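Local coordinates for protein 2,3-dihydroxybenzoate-AMP ligase (Bacillus subtilis, PDB 1MDB) that belongs to the ANL superfamily of AMP-binding enzymes and binds adenosine monophosphate and 2,3-dihydroxy-benzoic acid, at residues Asp457-Ser462 against Lys523-Ala528. Numbering follows the deposited sequence.
Sequences DAAMVS and KALREA
Val-461 and Arg-526 lie at the nearest point of the two backbones, their CA atoms 6.1 Å apart, where strand 457-462 and helix 523-528 pass with axes 8.0 Å apart and N-to-C directions inclined at 61°. The packing illustrates how a helix packs on one face of a sheet through alternate strand residues: Ala-459 and Val-461 direct their side chains to the helix, whereas Met-460, between them, turns to the other face and touches Val-445 of helix 442-449. Leu-525 carries the apolar part of the interface, reaching both Ala-459 and Val-461. Its CD1 methyl presses on Ala-459 CB at 3.5 Å, tighter than an ordinary carbon contact, while its CB meets Val-461 CG1 at 3.9 Å; the two branched side chains cross at about a right angle. Phe-475 and Pro-513 also touch Leu-525, extending the apolar layer beyond the pair. Arg-526 occupies the margin. With CG anti to its own carbonyl carbon (chi1 -80°), the aliphatic part of the chain runs beside the strand: CG lies 3.9 Å from Val-461 CB, and CD passes 3.6 Å from Ser-462 OG. A bend at chi3 (-71°) turns the guanidinium back toward the start of the helix segment, where the Lys-523 CA lies against one face, near its rim. There NH1 forms a salt bridge with Asp-431 and donates to a water that also accepts from Ser-462 N. A second water donates to the carbonyl oxygens of Ser-462 and Arg-526, so one water ties the strand backbone to the arginine side chain and the other joins the two backbones, while the centre stays apolar. The arrangement is a helix-on-sheet layer of the small alpha+beta C-terminal domain of an ANL enzyme, with helix 522-534 packed against the outermost strand, 455-465, of a three-stranded sheet.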
ATOM      1  N   ASP A 457       5.065 -13.298  16.419  1.00 30.71           N
ATOM      2  CA  ASP A 457       4.654 -11.915  16.207  1.00 28.79           C
ATOM      3  C   ASP A 457       3.738 -11.487  17.337  1.00 28.24           C
ATOM      4  O   ASP A 457       3.195 -12.329  18.062  1.00 27.64           O
ATOM      5  CB  ASP A 457       3.934 -11.745  14.870  1.00 28.96           C
ATOM      6  CG  ASP A 457       4.013 -10.320  14.357  1.00 34.39           C
ATOM      7  OD1 ASP A 457       4.580  -9.465  15.080  1.00 34.23           O
ATOM      8  OD2 ASP A 457       3.519 -10.051  13.238  1.00 32.64           O
ATOM      9  N   ALA A 458       3.544 -10.180  17.475  1.00 26.86           N
ATOM     10  CA  ALA A 458       2.712  -9.657  18.553  1.00 26.57           C
ATOM     11  C   ALA A 458       1.980  -8.386  18.168  1.00 25.36           C
ATOM     12  O   ALA A 458       2.550  -7.505  17.537  1.00 24.89           O
ATOM     13  CB  ALA A 458       3.582  -9.391  19.795  1.00 25.30           C
ATOM     14  N   ALA A 459       0.710  -8.299  18.546  1.00 25.39           N
ATOM     15  CA  ALA A 459      -0.086  -7.109  18.272  1.00 25.82           C
ATOM     16  C   ALA A 459      -0.828  -6.769  19.560  1.00 25.70           C
ATOM     17  O   ALA A 459      -1.656  -7.545  20.036  1.00 27.47           O
ATOM     18  CB  ALA A 459      -1.064  -7.365  17.153  1.00 24.65           C
ATOM     19  N   MET A 460      -0.519  -5.610  20.124  1.00 26.94           N
ATOM     20  CA  MET A 460      -1.134  -5.172  21.374  1.00 25.20           C
ATOM     21  C   MET A 460      -2.200  -4.120  21.138  1.00 24.53           C
ATOM     22  O   MET A 460      -1.945  -3.089  20.504  1.00 23.05           O
ATOM     23  CB  MET A 460      -0.052  -4.623  22.299  1.00 27.78           C
ATOM     24  CG  MET A 460      -0.550  -4.024  23.599  1.00 29.92           C
ATOM     25  SD  MET A 460       0.866  -3.472  24.571  1.00 33.54           S
ATOM     26  CE  MET A 460       0.164  -3.358  26.193  1.00 31.61           C
ATOM     27  N   VAL A 461      -3.393  -4.370  21.672  1.00 25.38           N
ATOM     28  CA  VAL A 461      -4.496  -3.440  21.504  1.00 25.05           C
ATOM     29  C   VAL A 461      -5.209  -3.124  22.813  1.00 26.84           C
ATOM     30  O   VAL A 461      -5.023  -3.799  23.834  1.00 28.05           O
ATOM     31  CB  VAL A 461      -5.534  -3.991  20.481  1.00 26.72           C
ATOM     32  CG1 VAL A 461      -4.839  -4.310  19.156  1.00 25.41           C
ATOM     33  CG2 VAL A 461      -6.200  -5.235  21.022  1.00 26.01           C
ATOM     34  N   SER A 462      -6.021  -2.079  22.787  1.00 25.99           N
ATOM     35  CA  SER A 462      -6.770  -1.699  23.967  1.00 28.59           C
ATOM     36  C   SER A 462      -7.986  -2.612  24.091  1.00 28.67           C
ATOM     37  O   SER A 462      -8.420  -3.230  23.112  1.00 25.69           O
ATOM     38  CB  SER A 462      -7.253  -0.262  23.836  1.00 31.87           C
ATOM     39  OG  SER A 462      -8.205  -0.170  22.796  1.00 35.41           O
ATOM     40  N   LYS A 523      -8.024  -2.854  14.506  1.00 29.65           N
ATOM     41  CA  LYS A 523      -9.447  -2.627  14.735  1.00 33.54           C
ATOM     42  C   LYS A 523     -10.155  -3.987  14.900  1.00 32.54           C
ATOM     43  O   LYS A 523     -10.974  -4.171  15.800  1.00 30.79           O
ATOM     44  CB  LYS A 523     -10.051  -1.860  13.561  1.00 33.79           C
ATOM     45  CG  LYS A 523     -11.536  -1.608  13.712  1.00 40.74           C
ATOM     46  CD  LYS A 523     -12.147  -1.088  12.417  1.00 45.38           C
ATOM     47  CE  LYS A 523     -13.661  -0.997  12.526  1.00 48.68           C
ATOM     48  NZ  LYS A 523     -14.297  -0.770  11.200  1.00 52.00           N
ATOM     49  N   ALA A 524      -9.824  -4.941  14.039  1.00 32.13           N
ATOM     50  CA  ALA A 524     -10.433  -6.266  14.119  1.00 33.12           C
ATOM     51  C   ALA A 524     -10.057  -6.918  15.448  1.00 33.09           C
ATOM     52  O   ALA A 524     -10.884  -7.588  16.078  1.00 33.49           O
ATOM     53  CB  ALA A 524      -9.965  -7.135  12.960  1.00 34.14           C
ATOM     54  N   LEU A 525      -8.805  -6.724  15.865  1.00 30.17           N
ATOM     55  CA  LEU A 525      -8.328  -7.282  17.125  1.00 29.17           C
ATOM     56  C   LEU A 525      -9.065  -6.648  18.297  1.00 29.98           C
ATOM     57  O   LEU A 525      -9.376  -7.318  19.281  1.00 31.69           O
ATOM     58  CB  LEU A 525      -6.819  -7.071  17.272  1.00 27.52           C
ATOM     59  CG  LEU A 525      -5.965  -7.992  16.399  1.00 24.91           C
ATOM     60  CD1 LEU A 525      -4.480  -7.646  16.562  1.00 25.97           C
ATOM     61  CD2 LEU A 525      -6.229  -9.445  16.798  1.00 22.55           C
ATOM     62  N   ARG A 526      -9.347  -5.356  18.202  1.00 30.57           N
ATOM     63  CA  ARG A 526     -10.079  -4.699  19.273  1.00 30.89           C
ATOM     64  C   ARG A 526     -11.485  -5.308  19.387  1.00 30.92           C
ATOM     65  O   ARG A 526     -11.971  -5.576  20.482  1.00 29.95           O
ATOM     66  CB  ARG A 526     -10.170  -3.197  19.013  1.00 31.43           C
ATOM     67  CG  ARG A 526      -8.904  -2.434  19.393  1.00 32.24           C
ATOM     68  CD  ARG A 526      -9.152  -0.932  19.421  1.00 30.65           C
ATOM     69  NE  ARG A 526      -9.349  -0.366  18.089  1.00 27.36           N
ATOM     70  CZ  ARG A 526      -8.364  -0.076  17.244  1.00 30.34           C
ATOM     71  NH1 ARG A 526      -7.095  -0.299  17.581  1.00 27.60           N
ATOM     72  NH2 ARG A 526      -8.646   0.457  16.061  1.00 28.84           N
ATOM     73  N   GLU A 527     -12.124  -5.535  18.244  1.00 30.33           N
ATOM     74  CA  GLU A 527     -13.460  -6.117  18.203  1.00 31.48           C
ATOM     75  C   GLU A 527     -13.456  -7.509  18.806  1.00 31.02           C
ATOM     76  O   GLU A 527     -14.357  -7.872  19.555  1.00 33.52           O
ATOM     77  CB  GLU A 527     -13.958  -6.207  16.755  1.00 32.67           C
ATOM     78  CG  GLU A 527     -14.329  -4.872  16.123  1.00 38.53           C
ATOM     79  CD  GLU A 527     -14.751  -5.012  14.662  1.00 43.74           C
ATOM     80  OE1 GLU A 527     -15.425  -6.017  14.324  1.00 45.30           O
ATOM     81  OE2 GLU A 527     -14.422  -4.109  13.858  1.00 42.60           O
ATOM     82  N   ALA A 528     -12.433  -8.288  18.473  1.00 30.29           N
ATOM     83  CA  ALA A 528     -12.324  -9.650  18.966  1.00 30.96           C
ATOM     84  C   ALA A 528     -12.131  -9.708  20.480  1.00 31.39           C
ATOM     85  O   ALA A 528     -12.718 -10.563  21.137  1.00 33.72           O
ATOM     86  CB  ALA A 528     -11.182 -10.375  18.257  1.00 29.95           C
TER
HETATM   87  O   HOH W   1      -5.714  -0.573  20.209  1.00 26.11           O
HETATM   88  O   HOH W   2     -11.154  -3.633  22.362  1.00 28.66           O